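Local atomic coordinates of beta-n-acetylhexosaminidase (Streptococcus pneumoniae, PDB entry 4AZI), a protein that probably removes terminal beta-linked N-acetylglucosamine residues from glycans, as a family 20 glycoside hydrolase catalytic module of the pneumococcal exo-beta-D-N-acetylglucosaminidase StrH. Residues S14-A17 with G18-Y21; K74-I77 with E78-A82. The protein carries 2 engineered substitutions. One frame throughout, in Å; residues are numbered along the deposited sequence.

Contact 1. Residues S14-A17 with G18-Y21; sequences SIDA and GRKY. With OAN (O-(2-acetamido-2-deoxy D-glucopyranosylidene) amino-N-phenylcarbamate), chain C.
At Asp-16 the backbone makes an inverse gamma turn, closed by Ala-17 N bonding to Ile-15 O at 2.9 Å, and the chain then bends round through Gly-18 and Arg-19. The Asp-16 carboxylate faces the backbone N-H groups of this bend. Its CG lies anti to the backbone N (chi1 -174°), which carries both oxygens forward to the next residues. Asp-16 OD1 takes a nearly straight bond from Arg-19 N (3.2 Å, 171°), met from above the carboxylate plane. Gly-18 N adds a weak bond to OD1. Asp-16 OD2 forms a salt bridge with Arg-19 NH1 at 2.8 Å, on its syn side but tilted from the carboxylate plane, and at the edge of the guanidinium. The two planes stand 76° apart. This is the C-terminal end of the first strand of a TIM barrel, where the sugar-binding pocket opens. The Arg-19 chain runs extended from CG to NE and reaches the inhibitor OAN. Arg-19 NH2 donates to OAN OAJ at 2.8 Å, while Arg-19 NH1 makes a weak bond to OAN OAK at 2.7 Å. Asp-49 pairs with NE, and Asp-16 OD2 also accepts from Ala-330 N; both probably help to fix the guanidinium beside the sugar.

Contact 2. Residues K74-I77 with E78-A82; sequences KAII and EGTKA
Glu-78 lies one helical turn after Lys-74, and their side chains meet along the surface of the helix. The lysine chain leaves with CG anti to its own backbone N (chi1 -173°) and bends only at its last torsion (chi4 -67°). That bend turns NZ toward the carboxylate. Lys-74 NZ forms a salt bridge with Glu-78 OE2 at 3.2 Å, on the syn lone pair of that oxygen. A water joins the same two groups: it accepts from Lys-74 NZ at 2.7 Å and donates to Glu-78 OE1 at 3.0 Å. Both carboxylate oxygens are therefore tied to the ammonium group, one directly and one through water. This should limit rotation of the carboxylate. The Lys-74 chain crosses the acid at a slant, with Lys-74 CG 3.6 Å from Glu-78 OE2. Glu-78 N bonds to Lys-74 O, so this pair is linked by backbone as well as side chain.

Ile-77 makes the next large contribution. Ile-77 O receives Lys-81 N at 2.9 Å in a nearly straight bond (175°). The CG of Lys-81 rests 3.3 Å from Ile-77 O. The two side chains meet only loosely, CG2 of Ile-77 lying 4.3 Å from CD of Lys-81.

On the buried side, Thr-80 OG1 bonds to Leu-51 O in a neighbouring loop, and Ala-75 packs on helix 122-130. The repeated i to i+4 backbone bonds and the Lys-Glu pair at the same spacing are the pattern of an amphipathic alpha-helix, here helix 69-83 in the catalytic domain.

From the N terminus, the chain passes helix 3-8 and then runs along barrel strand 10-16. Contact 1 turns it out of that strand into the loop before helix 24-37. It then passes through strand 41-45 and the small hairpin 60-67 before entering helix 69-83. Contact 2 lies within that helix and closes no loop. The two contacts follow in series, neither nested nor crossed. The centres of contact 1 and contact 2 are about 16 Å apart, and the two do not touch. The loop holding Asn-48, Asp-49, Leu-51 and Arg-52 links them: Arg-52 bonds to Arg-19 O and touches Thr-80. Contact 1 belongs to the ligand pocket, whereas contact 2 lies farther from the chain's centre.

Contact 1. Residues S14-A17 with G18-Y21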
loop_
_atom_site.group_PDB
_atom_site.type_symbol
_atom_site.label_atom_id
_atom_site.label_comp_id
_atom_site.label_asym_id
_atom_site.label_seq_id
_atom_site.Cartn_x
_atom_site.Cartn_y
_atom_site.Cartn_z
ATOM N N SER A 14 2.852 5.230 -1.478
ATOM C CA SER A 14 3.180 3.856 -1.079
ATOM C C SER A 14 4.670 3.739 -0.776
ATOM O O SER A 14 5.491 4.270 -1.520
ATOM C CB SER A 14 2.768 2.847 -2.160
ATOM O OG SER A 14 3.125 1.519 -1.797
ATOM N N ILE A 15 4.994 3.044 0.318
ATOM C CA ILE A 15 6.375 2.827 0.761
ATOM C C ILE A 15 6.626 1.326 0.990
ATOM O O ILE A 15 5.974 0.692 1.832
ATOM C CB ILE A 15 6.693 3.619 2.066
ATOM C CG1 ILE A 15 6.575 5.150 1.875
ATOM C CG2 ILE A 15 8.036 3.213 2.652
ATOM C CD1 ILE A 15 7.574 5.801 0.925
ATOM N N ASP A 16 7.575 0.775 0.235
ATOM C CA ASP A 16 7.975 -0.631 0.333
ATOM C C ASP A 16 8.846 -0.846 1.577
ATOM O O ASP A 16 10.077 -0.909 1.494
ATOM C CB ASP A 16 8.706 -1.038 -0.970
ATOM C CG ASP A 16 9.056 -2.531 -1.051
ATOM O OD1 ASP A 16 8.677 -3.334 -0.167
ATOM O OD2 ASP A 16 9.739 -2.905 -2.031
ATOM N N ALA A 17 8.198 -0.945 2.737
ATOM C CA ALA A 17 8.895 -1.256 3.988
ATOM C C ALA A 17 8.884 -2.760 4.241
ATOM O O ALA A 17 9.056 -3.218 5.373
ATOM C CB ALA A 17 8.276 -0.501 5.155
ATOM N N GLY A 18 8.642 -3.520 3.178
ATOM C CA GLY A 18 8.696 -4.969 3.228
ATOM C C GLY A 18 10.085 -5.463 2.889
ATOM O O GLY A 18 10.680 -6.231 3.646
ATOM N N ARG A 19 10.613 -5.024 1.750
ATOM C CA ARG A 19 11.960 -5.419 1.357
ATOM C C ARG A 19 13.009 -4.719 2.226
ATOM O O ARG A 19 14.068 -5.289 2.523
ATOM C CB ARG A 19 12.211 -5.091 -0.116
ATOM C CG ARG A 19 11.397 -5.917 -1.096
ATOM C CD ARG A 19 11.866 -5.622 -2.513
ATOM N NE ARG A 19 11.172 -6.415 -3.532
ATOM C CZ ARG A 19 10.150 -5.980 -4.267
ATOM N NH1 ARG A 19 9.660 -4.758 -4.087
ATOM N NH2 ARG A 19 9.610 -6.774 -5.185
ATOM N N LYS A 20 12.703 -3.491 2.634
ATOM C CA LYS A 20 13.687 -2.632 3.296
ATOM C C LYS A 20 13.155 -2.080 4.619
ATOM O O LYS A 20 11.976 -1.730 4.724
ATOM C CB LYS A 20 14.081 -1.495 2.354
ATOM C CG LYS A 20 15.238 -0.622 2.816
ATOM C CD LYS A 20 15.575 0.412 1.748
ATOM C CE LYS A 20 16.563 1.453 2.268
ATOM N NZ LYS A 20 17.877 0.843 2.591
ATOM N N TYR A 21 14.027 -2.003 5.626
ATOM C CA TYR A 21 13.634 -1.472 6.934
ATOM C C TYR A 21 13.540 0.051 6.900
ATOM O O TYR A 21 14.434 0.729 6.387
ATOM C CB TYR A 21 14.584 -1.945 8.051
ATOM C CG TYR A 21 14.198 -1.460 9.438
ATOM C CD1 TYR A 21 13.258 -2.149 10.207
ATOM C CD2 TYR A 21 14.769 -0.307 9.976
ATOM C CE1 TYR A 21 12.897 -1.699 11.473
ATOM C CE2 TYR A 21 14.416 0.153 11.240
ATOM C CZ TYR A 21 13.481 -0.543 11.985
ATOM O OH TYR A 21 13.131 -0.078 13.241
HETATM C CAH OAN C . 2.573 -4.679 -8.017
HETATM C CAG OAN C . 4.030 -4.323 -8.349
HETATM O OAN OAN C . 4.320 -3.192 -8.713
HETATM N NAI OAN C . 4.907 -5.320 -8.221
HETATM C CAB OAN C . 6.359 -5.205 -8.472
HETATM C CAC OAN C . 7.053 -4.644 -7.230
HETATM O OAJ OAN C . 7.289 -5.708 -6.298
HETATM C CAD OAN C . 8.371 -3.974 -7.589
HETATM O OAK OAN C . 8.957 -3.508 -6.381
HETATM C CAE OAN C . 8.098 -2.784 -8.522
HETATM C CAF OAN C . 9.350 -2.046 -9.004
HETATM O OAM OAN C . 10.146 -2.901 -9.830
HETATM O OAL OAN C . 7.323 -3.155 -9.694
HETATM C CAA OAN C . 6.671 -4.357 -9.724
HETATM N NAY OAN C . 6.284 -4.789 -10.905
HETATM O OAQ OAN C . 6.596 -3.992 -11.966
HETATM C CAP OAN C . 6.814 -4.667 -13.134
HETATM O OAR OAN C . 7.033 -4.037 -14.170
HETATM N NAO OAN C . 6.781 -6.007 -13.072
HETATM C CAS OAN C . 6.929 -6.839 -14.114
HETATM C CAT OAN C . 5.962 -7.827 -14.304
HETATM C CAU OAN C . 6.066 -8.724 -15.367
HETATM C CAV OAN C . 7.140 -8.634 -16.251
HETATM C CAW OAN C . 8.118 -7.647 -16.067
HETATM C CAX OAN C . 8.016 -6.751 -14.999
#

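Contact 2. Residues K74-I77 with E78-A82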
loop_
_atom_site.group_PDB
_atom_site.type_symbol
_atom_site.label_atom_id
_atom_site.label_comp_id
_atom_site.label_asym_id
_atom_site.label_seq_id
_atom_site.Cartn_x
_atom_site.Cartn_y
_atom_site.Cartn_z
ATOM N N LYS A 74 10.838 -15.791 16.142
ATOM C CA LYS A 74 12.188 -16.231 15.784
ATOM C C LYS A 74 12.265 -16.688 14.324
ATOM O O LYS A 74 13.190 -16.318 13.600
ATOM C CB LYS A 74 12.660 -17.334 16.736
ATOM C CG LYS A 74 14.111 -17.740 16.548
ATOM C CD LYS A 74 14.670 -18.440 17.782
ATOM C CE LYS A 74 16.002 -19.111 17.476
ATOM N NZ LYS A 74 15.853 -20.243 16.520
ATOM N N ALA A 75 11.280 -17.474 13.899
ATOM C CA ALA A 75 11.211 -17.971 12.533
ATOM C C ALA A 75 11.114 -16.838 11.501
ATOM O O ALA A 75 11.847 -16.834 10.509
ATOM C CB ALA A 75 10.040 -18.932 12.387
ATOM N N ILE A 76 10.206 -15.890 11.748
ATOM C CA ILE A 76 9.994 -14.736 10.873
ATOM C C ILE A 76 11.241 -13.848 10.793
ATOM O O ILE A 76 11.649 -13.444 9.706
ATOM C CB ILE A 76 8.766 -13.909 11.311
ATOM C CG1 ILE A 76 7.481 -14.698 11.033
ATOM C CG2 ILE A 76 8.742 -12.561 10.593
ATOM C CD1 ILE A 76 6.230 -14.044 11.584
ATOM N N ILE A 77 11.842 -13.552 11.942
ATOM C CA ILE A 77 13.095 -12.803 11.952
ATOM C C ILE A 77 14.132 -13.509 11.062
ATOM O O ILE A 77 14.750 -12.875 10.202
ATOM C CB ILE A 77 13.607 -12.529 13.383
ATOM C CG1 ILE A 77 12.672 -11.530 14.077
ATOM C CG2 ILE A 77 15.023 -11.967 13.347
ATOM C CD1 ILE A 77 12.810 -11.446 15.585
ATOM N N GLU A 78 14.280 -14.820 11.241
ATOM C CA GLU A 78 15.161 -15.623 10.382
ATOM C C GLU A 78 14.804 -15.582 8.894
ATOM O O GLU A 78 15.685 -15.438 8.052
ATOM C CB GLU A 78 15.247 -17.065 10.884
ATOM C CG GLU A 78 16.269 -17.234 12.002
ATOM C CD GLU A 78 15.921 -18.345 12.974
ATOM O OE1 GLU A 78 14.988 -19.136 12.694
ATOM O OE2 GLU A 78 16.573 -18.411 14.037
ATOM N N GLY A 79 13.521 -15.720 8.568
ATOM C CA GLY A 79 13.075 -15.574 7.175
ATOM C C GLY A 79 13.421 -14.199 6.601
ATOM O O GLY A 79 13.889 -14.074 5.462
ATOM N N THR A 80 13.211 -13.161 7.404
ATOM C CA THR A 80 13.420 -11.794 6.942
ATOM C C THR A 80 14.905 -11.485 6.728
ATOM O O THR A 80 15.281 -10.913 5.699
ATOM C CB THR A 80 12.702 -10.781 7.860
ATOM O OG1 THR A 80 11.289 -10.968 7.720
ATOM C CG2 THR A 80 13.059 -9.343 7.500
ATOM N N LYS A 81 15.743 -11.893 7.680
ATOM C CA LYS A 81 17.201 -11.796 7.522
ATOM C C LYS A 81 17.736 -12.623 6.342
ATOM O O LYS A 81 18.710 -12.224 5.706
ATOM C CB LYS A 81 17.915 -12.176 8.824
ATOM C CG LYS A 81 17.641 -11.210 9.966
ATOM C CD LYS A 81 18.610 -11.404 11.119
ATOM C CE LYS A 81 18.633 -10.156 11.987
ATOM N NZ LYS A 81 19.445 -10.360 13.213
ATOM N N ALA A 82 17.087 -13.753 6.045
ATOM C CA ALA A 82 17.460 -14.607 4.904
ATOM C C ALA A 82 17.134 -13.967 3.558
ATOM O O ALA A 82 17.797 -14.245 2.548
ATOM C CB ALA A 82 16.785 -15.967 5.007
HETATM O O HOH W 1 13.945 -21.014 14.748
#